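Local coordinates for uncharacterized protein (Parabacteroides merdae, PDB 4MXN) that is uncharacterized but, as a putative family 28 glycosyl hydrolase with a pectate-lyase-like right-handed beta-helix, probably cleaves glycosidic bonds in pectin-like polysaccharides, at residues L70-T75 and K107-G112; G155-K160 and D178-T183. All coordinates share one frame; numbering follows the deposited sequence.

Interaction 1. Residues L70-T75 and K107-G112; sequences LKSNVT and KQKNIG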
ATOM      1  N   LEU A  70       2.720  -5.071   7.856  1.00 23.04           N
ATOM      2  CA  LEU A  70       3.155  -6.345   7.286  1.00 23.42           C
ATOM      3  C   LEU A  70       4.407  -6.817   8.050  1.00 25.10           C
ATOM      4  O   LEU A  70       5.223  -5.989   8.463  1.00 24.07           O
ATOM      5  CB  LEU A  70       3.427  -6.150   5.769  1.00 23.66           C
ATOM      6  CG  LEU A  70       3.548  -7.354   4.846  1.00 29.04           C
ATOM      7  CD1 LEU A  70       2.529  -8.472   5.175  1.00 27.94           C
ATOM      8  CD2 LEU A  70       3.403  -6.902   3.389  1.00 32.89           C
ATOM      9  N   LYS A  71       4.503  -8.118   8.327  1.00 20.19           N
ATOM     10  CA  LYS A  71       5.640  -8.660   9.089  1.00 20.84           C
ATOM     11  C   LYS A  71       6.439  -9.622   8.236  1.00 23.17           C
ATOM     12  O   LYS A  71       5.909 -10.140   7.265  1.00 21.91           O
ATOM     13  CB  LYS A  71       5.176  -9.350  10.385  1.00 23.61           C
ATOM     14  CG  LYS A  71       4.448  -8.417  11.378  1.00 24.16           C
ATOM     15  CD  LYS A  71       5.388  -7.413  12.064  1.00 27.26           C
ATOM     16  CE  LYS A  71       4.668  -6.506  13.030  1.00 30.28           C
ATOM     17  NZ  LYS A  71       4.192  -7.226  14.241  1.00 29.15           N
ATOM     18  N   SER A  72       7.704  -9.883   8.617  1.00 20.34           N
ATOM     19  CA  SER A  72       8.605 -10.771   7.888  1.00 19.98           C
ATOM     20  C   SER A  72       7.985 -12.128   7.589  1.00 25.23           C
ATOM     21  O   SER A  72       7.332 -12.723   8.450  1.00 25.04           O
ATOM     22  CB  SER A  72       9.912 -10.968   8.650  1.00 22.57           C
ATOM     23  OG  SER A  72      10.632  -9.747   8.715  1.00 30.61           O
ATOM     24  N   ASN A  73       8.172 -12.585   6.338  1.00 21.56           N
ATOM     25  CA  ASN A  73       7.760 -13.882   5.790  1.00 22.48           C
ATOM     26  C   ASN A  73       6.249 -13.980   5.565  1.00 25.70           C
ATOM     27  O   ASN A  73       5.743 -15.077   5.320  1.00 25.25           O
ATOM     28  CB  ASN A  73       8.273 -15.049   6.650  1.00 22.42           C
ATOM     29  CG  ASN A  73       9.756 -14.982   6.846  1.00 35.81           C
ATOM     30  OD1 ASN A  73      10.515 -14.842   5.887  1.00 31.69           O
ATOM     31  ND2 ASN A  73      10.193 -14.994   8.085  1.00 29.41           N
ATOM     32  N   VAL A  74       5.555 -12.832   5.543  1.00 19.93           N
ATOM     33  CA  VAL A  74       4.116 -12.785   5.305  1.00 20.57           C
ATOM     34  C   VAL A  74       3.843 -12.095   3.980  1.00 23.03           C
ATOM     35  O   VAL A  74       4.448 -11.075   3.680  1.00 21.12           O
ATOM     36  CB  VAL A  74       3.333 -12.092   6.459  1.00 25.82           C
ATOM     37  CG1 VAL A  74       1.822 -12.069   6.192  1.00 25.35           C
ATOM     38  CG2 VAL A  74       3.628 -12.757   7.806  1.00 26.71           C
ATOM     39  N   THR A  75       2.931 -12.667   3.203  1.00 20.93           N
ATOM     40  CA  THR A  75       2.406 -12.120   1.961  1.00 19.84           C
ATOM     41  C   THR A  75       0.906 -11.943   2.140  1.00 24.78           C
ATOM     42  O   THR A  75       0.225 -12.858   2.602  1.00 24.33           O
ATOM     43  CB  THR A  75       2.765 -13.020   0.760  1.00 27.14           C
ATOM     44  OG1 THR A  75       4.159 -12.876   0.500  1.00 22.14           O
ATOM     45  CG2 THR A  75       1.991 -12.637  -0.520  1.00 24.98           C
ATOM     46  N   LYS A 107      11.478  -2.372   8.362  1.00 23.42           N
ATOM     47  CA  LYS A 107      12.650  -3.221   8.570  1.00 25.07           C
ATOM     48  C   LYS A 107      12.270  -4.706   8.628  1.00 28.82           C
ATOM     49  O   LYS A 107      12.732  -5.439   9.508  1.00 30.15           O
ATOM     50  CB  LYS A 107      13.419  -2.774   9.831  1.00 29.80           C
ATOM     51  CG  LYS A 107      14.115  -1.426   9.660  1.00 50.38           C
ATOM     52  CD  LYS A 107      14.872  -1.014  10.912  1.00 67.62           C
ATOM     53  CE  LYS A 107      15.389   0.402  10.836  1.00 86.91           C
ATOM     54  NZ  LYS A 107      14.300   1.397  11.028  1.00 98.89           N
ATOM     55  N   GLN A 108      11.425  -5.143   7.677  1.00 23.40           N
ATOM     56  CA  GLN A 108      11.001  -6.535   7.552  1.00 23.09           C
ATOM     57  C   GLN A 108      11.692  -7.183   6.350  1.00 26.96           C
ATOM     58  O   GLN A 108      12.208  -6.478   5.490  1.00 26.80           O
ATOM     59  CB  GLN A 108       9.471  -6.621   7.393  1.00 23.14           C
ATOM     60  CG  GLN A 108       8.665  -5.978   8.539  1.00 25.18           C
ATOM     61  CD  GLN A 108       8.919  -6.585   9.898  1.00 32.98           C
ATOM     62  OE1 GLN A 108       8.674  -7.781  10.136  1.00 25.10           O
ATOM     63  NE2 GLN A 108       9.381  -5.768  10.835  1.00 28.77           N
ATOM     64  N   LYS A 109      11.653  -8.521   6.263  1.00 22.69           N
ATOM     65  CA  LYS A 109      12.247  -9.199   5.106  1.00 21.96           C
ATOM     66  C   LYS A 109      11.285 -10.257   4.550  1.00 24.20           C
ATOM     67  O   LYS A 109      10.429 -10.764   5.276  1.00 21.28           O
ATOM     68  CB  LYS A 109      13.647  -9.801   5.425  1.00 24.48           C
ATOM     69  CG  LYS A 109      13.775 -10.679   6.682  1.00 31.35           C
ATOM     70  CD  LYS A 109      12.973 -12.006   6.577  1.00 44.16           C
ATOM     71  CE  LYS A 109      13.759 -13.247   6.824  1.00 47.28           C
ATOM     72  NZ  LYS A 109      13.332 -14.386   5.957  1.00 39.53           N
ATOM     73  N   ASN A 110      11.469 -10.622   3.268  1.00 21.75           N
ATOM     74  CA  ASN A 110      10.680 -11.651   2.594  1.00 22.11           C
ATOM     75  C   ASN A 110       9.175 -11.357   2.766  1.00 26.02           C
ATOM     76  O   ASN A 110       8.422 -12.157   3.318  1.00 26.21           O
ATOM     77  CB  ASN A 110      11.065 -13.046   3.122  1.00 23.83           C
ATOM     78  CG  ASN A 110      10.411 -14.188   2.404  1.00 35.84           C
ATOM     79  OD1 ASN A 110      10.084 -14.100   1.225  1.00 29.49           O
ATOM     80  ND2 ASN A 110      10.143 -15.253   3.136  1.00 26.55           N
ATOM     81  N   ILE A 111       8.746 -10.190   2.298  1.00 22.20           N
ATOM     82  CA  ILE A 111       7.338  -9.783   2.435  1.00 21.48           C
ATOM     83  C   ILE A 111       6.727  -9.565   1.062  1.00 24.50           C
ATOM     84  O   ILE A 111       7.423  -9.284   0.089  1.00 23.92           O
ATOM     85  CB  ILE A 111       7.189  -8.530   3.340  1.00 25.34           C
ATOM     86  CG1 ILE A 111       8.099  -7.366   2.855  1.00 26.38           C
ATOM     87  CG2 ILE A 111       7.464  -8.871   4.809  1.00 27.80           C
ATOM     88  CD1 ILE A 111       7.733  -6.037   3.358  1.00 29.41           C
ATOM     89  N   GLY A 112       5.416  -9.653   0.996  1.00 21.47           N
ATOM     90  CA  GLY A 112       4.745  -9.470  -0.272  1.00 20.58           C
ATOM     91  C   GLY A 112       3.301  -9.047  -0.204  1.00 23.12           C
ATOM     92  O   GLY A 112       2.640  -9.189   0.826  1.00 20.41           O
TER
HETATM   93  O   HOH W   1       6.335 -13.774   1.874  1.00 29.15           O
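The carbonyl oxygen of the Asn73 side chain is gripped by two donors from the next coil of the beta-helix: Asn110 ND2 is 2.8 Å and Lys109 NZ 2.9 Å from Asn73 OD1, both in the carbonyl plane and on lone pairs. The two amide planes are turned 63° apart, yet OD1 stays close to the plane of the Asn110 amide. Lys109 reaches it by folding, with CG between its backbone N and carbonyl carbon (chi1 50°) and further bends beyond. A leucine in place of Asn73 would probably leave the Lys109 ammonium and the Asn110 amide without their shared acceptor, both freer to turn. Ser72 is held in a second cluster: its backbone N meets Gln108 OE1 on a lone pair at 2.8 Å, its OG donates to the same oxygen from above the carbonyl plane, and Lys109 N donates to Ser72 OG at 2.9 Å. Deeper in, Leu70 CG lies 4.1 Å from Ile111 CB. Main-chain bonds run from Asn73 N to Lys109 O and, beside the parallel Thr75-Gly112 bridge, from Gly112 N to Val74 O. Side-chain groups thus make most of the bonds, and a neutral amide oxygen holds the ammonium without neutralising it, so Lys109 probably keeps its positive charge.

Interaction 2. Residues G155-K160 and D178-T183; sequences GCEDVK and DCHNVT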
ATOM      1  N   GLY A 155      13.217   0.337   4.808  1.00 20.67           N
ATOM      2  CA  GLY A 155      14.303  -0.507   5.308  1.00 22.50           C
ATOM      3  C   GLY A 155      14.050  -1.995   5.157  1.00 25.56           C
ATOM      4  O   GLY A 155      14.607  -2.794   5.906  1.00 26.01           O
ATOM      5  N   CYS A 156      13.209  -2.374   4.196  1.00 20.65           N
ATOM      6  CA  CYS A 156      12.834  -3.760   3.966  1.00 21.27           C
ATOM      7  C   CYS A 156      13.748  -4.437   2.945  1.00 25.10           C
ATOM      8  O   CYS A 156      14.362  -3.770   2.117  1.00 23.77           O
ATOM      9  CB  CYS A 156      11.370  -3.840   3.545  1.00 21.52           C
ATOM     10  SG  CYS A 156      10.208  -3.320   4.838  1.00 25.42           S
ATOM     11  N   GLU A 157      13.845  -5.774   3.016  1.00 22.36           N
ATOM     12  CA  GLU A 157      14.660  -6.564   2.089  1.00 22.24           C
ATOM     13  C   GLU A 157      13.817  -7.682   1.483  1.00 25.83           C
ATOM     14  O   GLU A 157      13.067  -8.308   2.222  1.00 26.33           O
ATOM     15  CB  GLU A 157      15.877  -7.150   2.840  1.00 24.98           C
ATOM     16  CG  GLU A 157      16.928  -6.122   3.215  1.00 38.99           C
ATOM     17  CD  GLU A 157      18.246  -6.651   3.745  1.00 58.23           C
ATOM     18  OE1 GLU A 157      18.459  -7.887   3.743  1.00 43.11           O
ATOM     19  OE2 GLU A 157      19.079  -5.811   4.148  1.00 53.76           O
ATOM     20  N   ASP A 158      13.939  -7.945   0.160  1.00 23.56           N
ATOM     21  CA  ASP A 158      13.209  -9.007  -0.559  1.00 24.73           C
ATOM     22  C   ASP A 158      11.693  -8.732  -0.468  1.00 29.65           C
ATOM     23  O   ASP A 158      10.966  -9.352   0.314  1.00 30.15           O
ATOM     24  CB  ASP A 158      13.596 -10.425  -0.049  1.00 28.35           C
ATOM     25  CG  ASP A 158      15.097 -10.706  -0.028  1.00 40.98           C
ATOM     26  OD1 ASP A 158      15.809 -10.214  -0.931  1.00 44.07           O
ATOM     27  OD2 ASP A 158      15.557 -11.419   0.889  1.00 45.31           O
ATOM     28  N   VAL A 159      11.247  -7.729  -1.231  1.00 25.65           N
ATOM     29  CA  VAL A 159       9.855  -7.270  -1.263  1.00 24.39           C
ATOM     30  C   VAL A 159       9.246  -7.632  -2.617  1.00 28.61           C
ATOM     31  O   VAL A 159       9.791  -7.246  -3.649  1.00 29.02           O
ATOM     32  CB  VAL A 159       9.787  -5.744  -0.997  1.00 27.18           C
ATOM     33  CG1 VAL A 159       8.353  -5.218  -1.116  1.00 25.62           C
ATOM     34  CG2 VAL A 159      10.395  -5.389   0.358  1.00 27.57           C
ATOM     35  N   LYS A 160       8.101  -8.330  -2.608  1.00 22.82           N
ATOM     36  CA  LYS A 160       7.452  -8.745  -3.840  1.00 20.29           C
ATOM     37  C   LYS A 160       6.034  -8.171  -3.914  1.00 21.34           C
ATOM     38  O   LYS A 160       5.141  -8.600  -3.195  1.00 20.17           O
ATOM     39  CB  LYS A 160       7.446 -10.278  -3.947  1.00 23.40           C
ATOM     40  CG  LYS A 160       6.902 -10.820  -5.272  1.00 29.20           C
ATOM     41  CD  LYS A 160       6.821 -12.337  -5.234  1.00 36.48           C
ATOM     42  CE  LYS A 160       5.978 -12.870  -6.358  1.00 36.43           C
ATOM     43  NZ  LYS A 160       5.898 -14.356  -6.332  1.00 31.25           N
ATOM     44  N   ASP A 178      14.790   3.168   1.362  1.00 22.94           N
ATOM     45  CA  ASP A 178      15.941   2.398   1.877  1.00 23.53           C
ATOM     46  C   ASP A 178      15.682   0.887   1.833  1.00 26.84           C
ATOM     47  O   ASP A 178      16.042   0.168   2.758  1.00 26.45           O
ATOM     48  CB  ASP A 178      16.293   2.837   3.320  1.00 26.41           C
ATOM     49  CG  ASP A 178      16.528   4.327   3.499  1.00 40.91           C
ATOM     50  OD1 ASP A 178      17.057   4.963   2.558  1.00 43.07           O
ATOM     51  OD2 ASP A 178      16.209   4.851   4.589  1.00 46.50           O
ATOM     52  N   CYS A 179      15.051   0.414   0.755  1.00 23.84           N
ATOM     53  CA  CYS A 179      14.740  -0.998   0.574  1.00 23.54           C
ATOM     54  C   CYS A 179      15.774  -1.671  -0.332  1.00 28.05           C
ATOM     55  O   CYS A 179      16.431  -1.010  -1.138  1.00 27.42           O
ATOM     56  CB  CYS A 179      13.332  -1.178   0.013  1.00 23.34           C
ATOM     57  SG  CYS A 179      12.004  -0.710   1.144  1.00 27.02           S
ATOM     58  N   HIS A 180      15.907  -3.000  -0.187  1.00 25.35           N
ATOM     59  CA  HIS A 180      16.803  -3.836  -0.985  1.00 25.77           C
ATOM     60  C   HIS A 180      15.994  -4.925  -1.661  1.00 25.79           C
ATOM     61  O   HIS A 180      15.191  -5.567  -0.994  1.00 24.18           O
ATOM     62  CB  HIS A 180      17.899  -4.501  -0.114  1.00 28.43           C
ATOM     63  CG  HIS A 180      18.949  -3.582   0.426  1.00 34.26           C
ATOM     64  ND1 HIS A 180      18.830  -3.010   1.683  1.00 37.26           N
ATOM     65  CD2 HIS A 180      20.157  -3.256  -0.085  1.00 37.79           C
ATOM     66  CE1 HIS A 180      19.950  -2.335   1.876  1.00 37.67           C
ATOM     67  NE2 HIS A 180      20.765  -2.432   0.830  1.00 38.44           N
ATOM     68  N   ASN A 181      16.262  -5.193  -2.941  1.00 22.10           N
ATOM     69  CA  ASN A 181      15.654  -6.279  -3.718  1.00 22.43           C
ATOM     70  C   ASN A 181      14.126  -6.194  -3.708  1.00 24.63           C
ATOM     71  O   ASN A 181      13.442  -7.028  -3.106  1.00 24.22           O
ATOM     72  CB  ASN A 181      16.150  -7.669  -3.241  1.00 24.91           C
ATOM     73  CG  ASN A 181      15.705  -8.818  -4.127  1.00 45.49           C
ATOM     74  OD1 ASN A 181      15.353  -8.637  -5.289  1.00 37.00           O
ATOM     75  ND2 ASN A 181      15.675 -10.024  -3.589  1.00 43.00           N
ATOM     76  N   VAL A 182      13.607  -5.150  -4.340  1.00 19.59           N
ATOM     77  CA  VAL A 182      12.167  -4.919  -4.472  1.00 19.24           C
ATOM     78  C   VAL A 182      11.763  -5.260  -5.900  1.00 24.57           C
ATOM     79  O   VAL A 182      12.476  -4.894  -6.837  1.00 23.04           O
ATOM     80  CB  VAL A 182      11.777  -3.454  -4.110  1.00 22.63           C
ATOM     81  CG1 VAL A 182      10.280  -3.188  -4.334  1.00 21.49           C
ATOM     82  CG2 VAL A 182      12.179  -3.111  -2.682  1.00 22.47           C
ATOM     83  N   THR A 183      10.632  -5.975  -6.066  1.00 22.04           N
ATOM     84  CA  THR A 183      10.060  -6.257  -7.389  1.00 20.95           C
ATOM     85  C   THR A 183       8.617  -5.791  -7.360  1.00 23.00           C
ATOM     86  O   THR A 183       7.924  -6.021  -6.376  1.00 20.78           O
ATOM     87  CB  THR A 183      10.192  -7.736  -7.814  1.00 27.87           C
ATOM     88  OG1 THR A 183       9.452  -8.565  -6.927  1.00 25.24           O
ATOM     89  CG2 THR A 183      11.662  -8.213  -7.952  1.00 27.64           C
TER
HETATM   90  O   HOH W   2      11.806  -9.015  -4.655  1.00 37.20           O
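Asp158 and Asn181, at equivalent corners of successive coils, meet through their side chains: Asn181 ND2 donates to Asp158 OD1 at 2.7 Å. The bond arrives on the anti side of the carboxylate, 30° out of its plane, while OD1 lies near the amide plane of Asn181; the two flat groups are turned 81° apart. With chi1 at -172° the Asn181 amide swings away from its backbone nitrogen and across to Asp158. Beside them, Glu157 and His180 run side by side in the same direction, Glu157 CG 3.8 Å from His180 CB, with the carboxylate and ring planes steeply inclined. On the inner side Val159 CB packs 3.9 Å from Val182 CG2, and the buried Cys156 CB lies 4.0 Å from Cys179 SG. These pairs follow the parallel register of a right-handed beta-helix, in which like positions of consecutive coils stack in ladders. Backbone bonds fix that register: His180 N donates to Cys156 O at 2.9 Å, Asp158 N to His180 O, Val159 N to Asn181 O at 3.0 Å, and Thr183 N to Val159 O. A water donates to both Val159 O and Asn181 O, bridging the coils beside the corner. Farther out, Ile111 of the preceding coil packs on Cys156 and Val159, while Val182 touches Val207 and His180 touches Asp205 of strand 205-210.

Interactions 1 and 2 lie on the same corner of the beta-helix, about 10 Å apart between centres, and share one run of parallel strands in which 111-114 and 159-162 are neighbours. Backbone bonds probably connect them directly, from Lys160 N to Ile111 O and from Asn110 N to Glu157 O. Both keep a similar buried apolar side, but interaction 2 is the more exposed of the two. Interaction 1 lies towards the helix 38-50 end, where Lys71 forms a salt bridge with Asp46, and is joined largely by side-chain amides, a hydroxyl and an ammonium. Interaction 2 has three parallel bridges where interaction 1 has one; its bonds are mostly main-chain, and one carboxylate-amide pair marks the corner.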